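Local atomic coordinates of erythrocyte binding antigen 140 (Plasmodium falciparum, PDB entry 4GF2), a protein that probably binds a receptor on the host erythrocyte surface, as an adhesin used by the malaria parasite during invasion. Residues 45-59 with 114-127. The protein carries 3 engineered substitutions. Numbering follows the deposited sequence.
Sequences IANFLNSRLETMEKF and RVKGYINKKFSDYY
With CG trans to the backbone N (chi1 -174°), Tyr118 reaches from helix 110-127 to the loop at Ser51, while Tyr126, its CG beside the backbone N (chi1 -63°), reaches Leu53. Tyrosine suits both places, having a ring to bury and a hydroxyl to offer a loop carbonyl. Tyr118 OH donates to Ser51 O at 3.0 Å, in the carbonyl plane and on a lone pair; Tyr126 OH donates to Leu53 O at 2.6 Å from above the carbonyl plane. An ST turn, Leu53 N to Ser51 OG, shapes the loop. Leu53 sends CD1 to within 3.4 Å of Tyr118 CE2 and also lies against the aliphatic part of Lys122. Flexible Met56 lays CG over one face of Tyr126 and bends so that CE touches Tyr127 CE1 at 3.4 Å. Deeper, flat rings offer both face and edge: Phe59 receives the edge of Phe123 on its face, a T-shaped pair with planes at 86°, and Trp142 and Phe63 extend this cluster. The slim CD1 methyl of Ile119 sits 4.1 Å from the centroid of the Phe48 ring, a CH-pi contact over its face. Compact, branched Val115 fits CG2 between Ile45 and Leu49. Thr55 OG1 N-caps helix 56-78 by accepting from Lys58 N, a role its hydroxyl suits. The loop joining helical turn 46-49 to helix 56-78 thus packs along helix 110-127 in the predominantly helical first Duffy binding (DBL) domain.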
loop_
_atom_site.group_PDB
_atom_site.type_symbol
_atom_site.label_atom_id
_atom_site.label_comp_id
_atom_site.label_asym_id
_atom_site.label_seq_id
_atom_site.Cartn_x
_atom_site.Cartn_y
_atom_site.Cartn_z
ATOM N N ILE A 45 -2.682 -42.614 6.102
ATOM C CA ILE A 45 -2.379 -43.397 7.295
ATOM C C ILE A 45 -3.622 -43.934 8.010
ATOM O O ILE A 45 -3.513 -44.747 8.925
ATOM C CB ILE A 45 -1.570 -42.555 8.293
ATOM C CG1 ILE A 45 -2.403 -41.362 8.768
ATOM C CG2 ILE A 45 -0.284 -42.081 7.644
ATOM C CD1 ILE A 45 -1.685 -40.467 9.747
ATOM N N ALA A 46 -4.799 -43.483 7.588
ATOM C CA ALA A 46 -6.049 -43.867 8.235
ATOM C C ALA A 46 -6.174 -45.379 8.394
ATOM O O ALA A 46 -6.688 -45.862 9.402
ATOM C CB ALA A 46 -7.232 -43.330 7.443
ATOM N N ASN A 47 -5.707 -46.126 7.400
ATOM C CA ASN A 47 -5.881 -47.575 7.406
ATOM C C ASN A 47 -5.278 -48.243 8.633
ATOM O O ASN A 47 -5.777 -49.269 9.092
ATOM C CB ASN A 47 -5.316 -48.192 6.129
ATOM C CG ASN A 47 -6.084 -47.763 4.900
ATOM O OD1 ASN A 47 -7.219 -48.193 4.685
ATOM N ND2 ASN A 47 -5.477 -46.904 4.087
ATOM N N PHE A 48 -4.213 -47.656 9.168
ATOM C CA PHE A 48 -3.610 -48.161 10.396
ATOM C C PHE A 48 -4.627 -48.193 11.539
ATOM O O PHE A 48 -4.587 -49.079 12.391
ATOM C CB PHE A 48 -2.414 -47.300 10.801
ATOM C CG PHE A 48 -1.187 -47.538 9.974
ATOM C CD1 PHE A 48 -0.526 -48.755 10.027
ATOM C CD2 PHE A 48 -0.682 -46.541 9.154
ATOM C CE1 PHE A 48 0.608 -48.980 9.271
ATOM C CE2 PHE A 48 0.452 -46.760 8.397
ATOM C CZ PHE A 48 1.100 -47.981 8.456
ATOM N N LEU A 49 -5.538 -47.224 11.549
ATOM C CA LEU A 49 -6.520 -47.105 12.625
ATOM C C LEU A 49 -7.713 -48.034 12.441
ATOM O O LEU A 49 -8.493 -48.238 13.369
ATOM C CB LEU A 49 -7.009 -45.662 12.732
ATOM C CG LEU A 49 -5.941 -44.646 13.135
ATOM C CD1 LEU A 49 -6.429 -43.228 12.885
ATOM C CD2 LEU A 49 -5.559 -44.831 14.596
ATOM N N ASN A 50 -7.861 -48.596 11.246
ATOM C CA ASN A 50 -8.971 -49.500 10.972
ATOM C C ASN A 50 -8.599 -50.963 11.180
ATOM O O ASN A 50 -9.397 -51.858 10.906
ATOM C CB ASN A 50 -9.473 -49.298 9.543
ATOM C CG ASN A 50 -10.008 -47.903 9.309
ATOM O OD1 ASN A 50 -10.574 -47.282 10.207
ATOM N ND2 ASN A 50 -9.825 -47.399 8.096
ATOM N N SER A 51 -7.386 -51.204 11.665
ATOM C CA SER A 51 -6.920 -52.564 11.895
ATOM C C SER A 51 -6.474 -52.751 13.339
ATOM O O SER A 51 -5.955 -51.827 13.966
ATOM C CB SER A 51 -5.768 -52.899 10.946
ATOM O OG SER A 51 -5.243 -54.189 11.213
ATOM N N ARG A 52 -6.685 -53.951 13.866
ATOM C CA ARG A 52 -6.225 -54.280 15.208
ATOM C C ARG A 52 -4.714 -54.504 15.222
ATOM O O ARG A 52 -4.101 -54.573 16.287
ATOM C CB ARG A 52 -6.942 -55.528 15.719
ATOM C CG ARG A 52 -8.451 -55.379 15.809
ATOM C CD ARG A 52 -9.121 -56.696 16.175
ATOM N NE ARG A 52 -10.575 -56.570 16.243
ATOM C CZ ARG A 52 -11.384 -56.580 15.186
ATOM N NH1 ARG A 52 -10.892 -56.707 13.959
ATOM N NH2 ARG A 52 -12.693 -56.458 15.354
ATOM N N LEU A 53 -4.118 -54.609 14.036
ATOM C CA LEU A 53 -2.683 -54.838 13.914
ATOM C C LEU A 53 -2.273 -56.003 14.810
ATOM O O LEU A 53 -1.305 -55.919 15.567
ATOM C CB LEU A 53 -1.913 -53.569 14.281
ATOM C CG LEU A 53 -2.285 -52.330 13.462
ATOM C CD1 LEU A 53 -1.513 -51.112 13.936
ATOM C CD2 LEU A 53 -2.036 -52.571 11.980
ATOM N N GLU A 54 -3.025 -57.094 14.703
ATOM C CA GLU A 54 -2.890 -58.235 15.604
ATOM C C GLU A 54 -1.471 -58.785 15.611
ATOM O O GLU A 54 -0.932 -59.121 16.665
ATOM C CB GLU A 54 -3.864 -59.354 15.215
ATOM C CG GLU A 54 -5.281 -58.889 14.901
ATOM C CD GLU A 54 -5.469 -58.526 13.439
ATOM O OE1 GLU A 54 -4.626 -58.934 12.616
ATOM O OE2 GLU A 54 -6.449 -57.826 13.114
ATOM N N THR A 55 -0.875 -58.883 14.428
ATOM C CA THR A 55 0.453 -59.461 14.287
ATOM C C THR A 55 1.354 -58.547 13.471
ATOM O O THR A 55 0.903 -57.543 12.916
ATOM C CB THR A 55 0.385 -60.823 13.586
ATOM O OG1 THR A 55 -0.063 -60.642 12.237
ATOM C CG2 THR A 55 -0.574 -61.757 14.319
ATOM N N MET A 56 2.632 -58.901 13.395
ATOM C CA MET A 56 3.585 -58.124 12.617
ATOM C C MET A 56 3.302 -58.290 11.131
ATOM O O MET A 56 3.497 -57.359 10.346
ATOM C CB MET A 56 5.015 -58.559 12.926
ATOM C CG MET A 56 5.432 -58.341 14.372
ATOM S SD MET A 56 7.001 -57.466 14.517
ATOM C CE MET A 56 7.789 -58.423 15.799
ATOM N N GLU A 57 2.849 -59.478 10.744
ATOM C CA GLU A 57 2.467 -59.721 9.361
ATOM C C GLU A 57 1.373 -58.736 8.978
ATOM O O GLU A 57 1.411 -58.134 7.906
ATOM C CB GLU A 57 1.976 -61.158 9.168
ATOM C CG GLU A 57 3.021 -62.223 9.476
ATOM C CD GLU A 57 2.572 -63.618 9.075
ATOM O OE1 GLU A 57 1.767 -63.735 8.126
ATOM O OE2 GLU A 57 3.022 -64.598 9.709
ATOM N N LYS A 58 0.404 -58.563 9.871
ATOM C CA LYS A 58 -0.702 -57.654 9.617
ATOM C C LYS A 58 -0.191 -56.225 9.492
ATOM O O LYS A 58 -0.545 -55.511 8.554
ATOM C CB LYS A 58 -1.739 -57.744 10.737
ATOM C CG LYS A 58 -3.076 -57.106 10.392
ATOM C CD LYS A 58 -3.719 -57.788 9.195
ATOM C CE LYS A 58 -5.116 -57.259 8.933
ATOM N NZ LYS A 58 -5.722 -57.892 7.730
ATOM N N PHE A 59 0.650 -55.811 10.435
ATOM C CA PHE A 59 1.217 -54.468 10.404
ATOM C C PHE A 59 1.910 -54.206 9.071
ATOM O O PHE A 59 1.798 -53.120 8.508
ATOM C CB PHE A 59 2.209 -54.261 11.548
ATOM C CG PHE A 59 2.970 -52.970 11.452
ATOM C CD1 PHE A 59 2.397 -51.781 11.871
ATOM C CD2 PHE A 59 4.251 -52.943 10.925
ATOM C CE1 PHE A 59 3.090 -50.587 11.772
ATOM C CE2 PHE A 59 4.950 -51.752 10.825
ATOM C CZ PHE A 59 4.366 -50.571 11.251
ATOM N N ARG A 114 -2.125 -39.660 16.457
ATOM C CA ARG A 114 -3.032 -40.754 16.767
ATOM C C ARG A 114 -2.452 -42.074 16.239
ATOM O O ARG A 114 -2.397 -43.070 16.957
ATOM C CB ARG A 114 -4.400 -40.469 16.147
ATOM C CG ARG A 114 -5.570 -41.155 16.822
ATOM C CD ARG A 114 -6.889 -40.540 16.361
ATOM N NE ARG A 114 -7.261 -39.359 17.145
ATOM C CZ ARG A 114 -7.812 -38.251 16.649
ATOM N NH1 ARG A 114 -8.067 -38.131 15.351
ATOM N NH2 ARG A 114 -8.108 -37.246 17.459
ATOM N N VAL A 115 -2.006 -42.070 14.986
ATOM C CA VAL A 115 -1.435 -43.265 14.369
ATOM C C VAL A 115 -0.048 -43.575 14.926
ATOM O O VAL A 115 0.274 -44.731 15.206
ATOM C CB VAL A 115 -1.321 -43.113 12.841
ATOM C CG1 VAL A 115 -0.616 -44.318 12.237
ATOM C CG2 VAL A 115 -2.694 -42.939 12.224
ATOM N N LYS A 116 0.772 -42.540 15.071
ATOM C CA LYS A 116 2.106 -42.692 15.641
ATOM C C LYS A 116 2.045 -43.373 17.014
ATOM O O LYS A 116 2.729 -44.368 17.255
ATOM C CB LYS A 116 2.778 -41.324 15.763
ATOM C CG LYS A 116 4.084 -41.338 16.540
ATOM C CD LYS A 116 4.321 -40.012 17.247
ATOM C CE LYS A 116 5.402 -40.134 18.312
ATOM N NZ LYS A 116 5.626 -38.853 19.033
ATOM N N GLY A 117 1.227 -42.829 17.910
ATOM C CA GLY A 117 1.075 -43.387 19.243
ATOM C C GLY A 117 0.563 -44.815 19.225
ATOM O O GLY A 117 0.980 -45.650 20.029
ATOM N N TYR A 118 -0.351 -45.095 18.305
ATOM C CA TYR A 118 -0.909 -46.432 18.159
ATOM C C TYR A 118 0.154 -47.414 17.669
ATOM O O TYR A 118 0.288 -48.515 18.204
ATOM C CB TYR A 118 -2.083 -46.398 17.181
ATOM C CG TYR A 118 -2.838 -47.701 17.069
ATOM C CD1 TYR A 118 -3.279 -48.373 18.203
ATOM C CD2 TYR A 118 -3.129 -48.250 15.828
ATOM C CE1 TYR A 118 -3.977 -49.564 18.102
ATOM C CE2 TYR A 118 -3.825 -49.439 15.717
ATOM C CZ TYR A 118 -4.247 -50.091 16.856
ATOM O OH TYR A 118 -4.942 -51.272 16.745
ATOM N N ILE A 119 0.907 -47.012 16.650
ATOM C CA ILE A 119 1.964 -47.858 16.109
ATOM C C ILE A 119 2.991 -48.176 17.192
ATOM O O ILE A 119 3.461 -49.308 17.291
ATOM C CB ILE A 119 2.647 -47.204 14.889
ATOM C CG1 ILE A 119 1.719 -47.277 13.673
ATOM C CG2 ILE A 119 3.961 -47.894 14.572
ATOM C CD1 ILE A 119 2.219 -46.516 12.449
ATOM N N ASN A 120 3.326 -47.184 18.012
ATOM C CA ASN A 120 4.254 -47.403 19.119
ATOM C C ASN A 120 3.705 -48.392 20.139
ATOM O O ASN A 120 4.439 -49.224 20.673
ATOM C CB ASN A 120 4.594 -46.085 19.814
ATOM C CG ASN A 120 5.538 -45.228 19.000
ATOM O OD1 ASN A 120 6.226 -45.721 18.106
ATOM N ND2 ASN A 120 5.581 -43.939 19.306
ATOM N N LYS A 121 2.409 -48.296 20.409
ATOM C CA LYS A 121 1.774 -49.177 21.377
ATOM C C LYS A 121 1.793 -50.613 20.865
ATOM O O LYS A 121 2.016 -51.549 21.628
ATOM C CB LYS A 121 0.340 -48.715 21.658
ATOM C CG LYS A 121 -0.376 -49.512 22.734
ATOM C CD LYS A 121 -1.197 -50.646 22.145
ATOM C CE LYS A 121 -1.781 -51.536 23.232
ATOM N NZ LYS A 121 -2.678 -52.579 22.666
ATOM N N LYS A 122 1.569 -50.785 19.569
ATOM C CA LYS A 122 1.558 -52.120 18.985
ATOM C C LYS A 122 2.957 -52.720 18.989
ATOM O O LYS A 122 3.127 -53.916 19.223
ATOM C CB LYS A 122 1.003 -52.086 17.562
ATOM C CG LYS A 122 -0.462 -51.689 17.480
ATOM C CD LYS A 122 -1.320 -52.462 18.477
ATOM C CE LYS A 122 -1.174 -53.965 18.303
ATOM N NZ LYS A 122 -2.042 -54.725 19.248
ATOM N N PHE A 123 3.962 -51.891 18.730
ATOM C CA PHE A 123 5.336 -52.367 18.750
ATOM C C PHE A 123 5.788 -52.646 20.182
ATOM O O PHE A 123 6.687 -53.454 20.403
ATOM C CB PHE A 123 6.270 -51.384 18.040
ATOM C CG PHE A 123 6.507 -51.721 16.594
ATOM C CD1 PHE A 123 5.582 -51.370 15.622
ATOM C CD2 PHE A 123 7.652 -52.398 16.206
ATOM C CE1 PHE A 123 5.797 -51.685 14.290
ATOM C CE2 PHE A 123 7.876 -52.717 14.876
ATOM C CZ PHE A 123 6.947 -52.361 13.915
ATOM N N SER A 124 5.157 -51.989 21.152
ATOM C CA SER A 124 5.350 -52.344 22.557
ATOM C C SER A 124 4.880 -53.771 22.790
ATOM O O SER A 124 5.538 -54.548 23.477
ATOM C CB SER A 124 4.578 -51.401 23.481
ATOM O OG SER A 124 5.346 -50.256 23.801
ATOM N N ASP A 125 3.729 -54.106 22.215
ATOM C CA ASP A 125 3.177 -55.447 22.336
ATOM C C ASP A 125 4.036 -56.462 21.584
ATOM O O ASP A 125 4.337 -57.539 22.102
ATOM C CB ASP A 125 1.741 -55.481 21.809
ATOM C CG ASP A 125 0.823 -54.525 22.550
ATOM O OD1 ASP A 125 1.132 -54.179 23.712
ATOM O OD2 ASP A 125 -0.208 -54.121 21.971
ATOM N N TYR A 126 4.437 -56.109 20.365
ATOM C CA TYR A 126 5.207 -57.014 19.521
ATOM C C TYR A 126 6.500 -57.449 20.208
ATOM O O TYR A 126 6.835 -58.633 20.226
ATOM C CB TYR A 126 5.542 -56.342 18.185
ATOM C CG TYR A 126 4.344 -55.984 17.328
ATOM C CD1 TYR A 126 3.128 -56.642 17.473
ATOM C CD2 TYR A 126 4.435 -54.984 16.369
ATOM C CE1 TYR A 126 2.037 -56.309 16.686
ATOM C CE2 TYR A 126 3.354 -54.644 15.581
ATOM C CZ TYR A 126 2.158 -55.308 15.741
ATOM O OH TYR A 126 1.082 -54.966 14.952
ATOM N N TYR A 127 7.218 -56.487 20.776
ATOM C CA TYR A 127 8.532 -56.752 21.353
ATOM C C TYR A 127 8.531 -56.731 22.878
ATOM O O TYR A 127 9.526 -57.087 23.508
ATOM C CB TYR A 127 9.541 -55.732 20.825
ATOM C CG TYR A 127 9.827 -55.906 19.356
ATOM C CD1 TYR A 127 8.936 -55.441 18.397
ATOM C CD2 TYR A 127 10.978 -56.550 18.928
ATOM C CE1 TYR A 127 9.189 -55.607 17.055
ATOM C CE2 TYR A 127 11.241 -56.720 17.587
ATOM C CZ TYR A 127 10.345 -56.248 16.655
ATOM O OH TYR A 127 10.610 -56.424 15.318
#